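Local coordinates for glycosyl transferases group 1 family protein (Francisella tularensis subsp. tularensis, PDB 5I45) that probably transfers sugar residues as a GT-B-type glycosyltransferase, of which this chain is the C-terminal domain, at residues A[9-14]-A[132-137]. Residues are numbered along the deposited sequence; the frame is centred on the assembly and turned at random.
Sequences QVFYPA and MASKCA
Pro-13 and the backbone of Tyr-12 lie against Ala-133 and Ser-134 where a Schellman motif ends helix 126-133 in the Rossmann-like C-terminal domain of what is probably a GT-B glycosyltransferase. Lys-135 adopts the positive phi of the C-prime residue, and its N returns to Met-132 O while Cys-136 N reaches Ala-131 O. The turn leaves the carbonyls of Ala-133 and Ser-134 facing the extended loop 9-14, and proline, with no N-H to bury, suits a place beside them: its CD sits 3.5 Å from Ala-133 O, and its CB faces Ser-134 O. The CA of Tyr-12 adds a CA-H...O contact to Ala-133 O (angle at H 148°), while its ring makes a cation-pi contact with Arg-110.

No direct hydrogen bond joins the segments; two waters do the bridging. Water 1 donates to both Phe-11 O and Ala-133 O, 2.8 Å from each. Water 2 donates to Ser-134 OG and accepts from Tyr-12 N, the latter a longer bond of 3.3 Å. With chi1 at -51°, the serine hydroxyl turns back beside its own backbone N, where it also bonds to Glu-130 O, one turn earlier in the helix.

Ala-133 is small enough to let the loop close in, its CB meeting Phe-11 CB at 4.1 Å. The phenylalanine ring turns from the helix end, with Ser-134 OG at its edge, near the ring plane, and packs on Pro-106 of helix 104-111. On the other flank Lys-135 CB already lies 4.0 Å from Pro-13 CG; the bend at chi3 of Lys-135 (-69°) sends NZ on to Gln-186 OE1 and brings CE back to the same proline carbon.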
loop_
_atom_site.group_PDB
_atom_site.type_symbol
_atom_site.label_atom_id
_atom_site.label_comp_id
_atom_site.label_asym_id
_atom_site.label_seq_id
_atom_site.Cartn_x
_atom_site.Cartn_y
_atom_site.Cartn_z
ATOM N N GLN A 9 11.284 -14.283 -7.545
ATOM C CA GLN A 9 10.870 -14.737 -8.884
ATOM C C GLN A 9 9.376 -14.429 -9.083
ATOM O O GLN A 9 8.882 -14.436 -10.216
ATOM C CB GLN A 9 11.076 -16.255 -9.088
ATOM C CG GLN A 9 12.497 -16.779 -8.893
ATOM C CD GLN A 9 12.679 -18.261 -9.267
ATOM O OE1 GLN A 9 11.723 -19.044 -9.312
ATOM N NE2 GLN A 9 13.921 -18.650 -9.516
ATOM N N VAL A 10 8.653 -14.186 -7.986
ATOM C CA VAL A 10 7.200 -13.904 -8.034
ATOM C C VAL A 10 6.966 -12.414 -7.823
ATOM O O VAL A 10 6.197 -11.788 -8.546
ATOM C CB VAL A 10 6.422 -14.732 -6.981
ATOM C CG1 VAL A 10 4.948 -14.327 -6.908
ATOM C CG2 VAL A 10 6.544 -16.215 -7.308
ATOM N N PHE A 11 7.645 -11.859 -6.828
ATOM C CA PHE A 11 7.520 -10.439 -6.475
ATOM C C PHE A 11 8.768 -9.740 -6.961
ATOM O O PHE A 11 9.883 -10.021 -6.480
ATOM C CB PHE A 11 7.331 -10.269 -4.968
ATOM C CG PHE A 11 6.091 -10.934 -4.459
ATOM C CD1 PHE A 11 4.857 -10.287 -4.527
ATOM C CD2 PHE A 11 6.146 -12.213 -3.948
ATOM C CE1 PHE A 11 3.701 -10.920 -4.103
ATOM C CE2 PHE A 11 4.992 -12.849 -3.498
ATOM C CZ PHE A 11 3.768 -12.190 -3.572
ATOM N N TYR A 12 8.594 -8.837 -7.914
ATOM C CA TYR A 12 9.693 -8.127 -8.565
ATOM C C TYR A 12 9.110 -6.893 -9.275
ATOM O O TYR A 12 7.909 -6.863 -9.540
ATOM C CB TYR A 12 10.437 -9.046 -9.571
ATOM C CG TYR A 12 9.537 -9.648 -10.641
ATOM C CD1 TYR A 12 9.174 -8.915 -11.765
ATOM C CD2 TYR A 12 9.030 -10.930 -10.505
ATOM C CE1 TYR A 12 8.336 -9.452 -12.729
ATOM C CE2 TYR A 12 8.200 -11.478 -11.468
ATOM C CZ TYR A 12 7.855 -10.725 -12.575
ATOM O OH TYR A 12 7.011 -11.224 -13.550
ATOM N N PRO A 13 9.945 -5.896 -9.603
ATOM C CA PRO A 13 9.485 -4.676 -10.262
ATOM C C PRO A 13 9.136 -4.879 -11.731
ATOM O O PRO A 13 9.742 -5.697 -12.389
ATOM C CB PRO A 13 10.681 -3.733 -10.153
ATOM C CG PRO A 13 11.628 -4.366 -9.192
ATOM C CD PRO A 13 11.369 -5.822 -9.244
ATOM N N ALA A 14 8.145 -4.143 -12.225
ATOM C CA ALA A 14 7.897 -4.149 -13.656
ATOM C C ALA A 14 8.932 -3.286 -14.377
ATOM O O ALA A 14 9.596 -2.460 -13.780
ATOM C CB ALA A 14 6.536 -3.600 -13.931
HETATM N N MSE A 132 8.403 -4.222 -0.989
HETATM C CA MSE A 132 9.791 -3.811 -1.154
HETATM C C MSE A 132 10.486 -4.563 -2.263
HETATM O O MSE A 132 11.263 -3.981 -3.014
HETATM C CB MSE A 132 10.523 -3.984 0.186
HETATM C CG MSE A 132 9.947 -3.010 1.226
HETATM SE SE MSE A 132 10.336 -3.499 3.095
HETATM C CE MSE A 132 12.157 -2.695 3.236
ATOM N N ALA A 133 10.206 -5.851 -2.384
ATOM C CA ALA A 133 10.770 -6.654 -3.483
ATOM C C ALA A 133 10.292 -6.142 -4.842
ATOM O O ALA A 133 10.977 -6.356 -5.850
ATOM C CB ALA A 133 10.422 -8.121 -3.289
ATOM N N SER A 134 9.141 -5.482 -4.847
ATOM C CA SER A 134 8.602 -4.932 -6.073
ATOM C C SER A 134 8.991 -3.475 -6.285
ATOM O O SER A 134 8.524 -2.855 -7.223
ATOM C CB SER A 134 7.081 -5.051 -6.070
ATOM O OG SER A 134 6.655 -6.373 -5.754
ATOM N N LYS A 135 9.843 -2.943 -5.410
ATOM C CA LYS A 135 10.293 -1.574 -5.458
ATOM C C LYS A 135 9.167 -0.547 -5.261
ATOM O O LYS A 135 9.177 0.550 -5.802
ATOM C CB LYS A 135 11.159 -1.302 -6.702
ATOM C CG LYS A 135 12.345 -0.394 -6.428
ATOM C CD LYS A 135 13.270 -0.208 -7.615
ATOM C CE LYS A 135 14.078 -1.441 -8.010
ATOM N NZ LYS A 135 15.037 -1.094 -9.093
ATOM N N CYS A 136 8.224 -0.924 -4.418
ATOM C CA CYS A 136 7.202 0.018 -3.902
ATOM C C CYS A 136 7.784 0.697 -2.670
ATOM O O CYS A 136 8.497 0.064 -1.885
ATOM C CB CYS A 136 5.939 -0.713 -3.471
ATOM S SG CYS A 136 5.205 -1.774 -4.687
ATOM N N ALA A 137 7.486 1.975 -2.450
ATOM C CA ALA A 137 7.866 2.626 -1.190
ATOM C C ALA A 137 6.868 2.188 -0.130
ATOM O O ALA A 137 5.664 2.264 -0.396
ATOM C CB ALA A 137 7.845 4.122 -1.367
HETATM O O HOH W 1 12.335 -8.780 -6.315
HETATM O O HOH W 2 5.453 -8.055 -7.540
#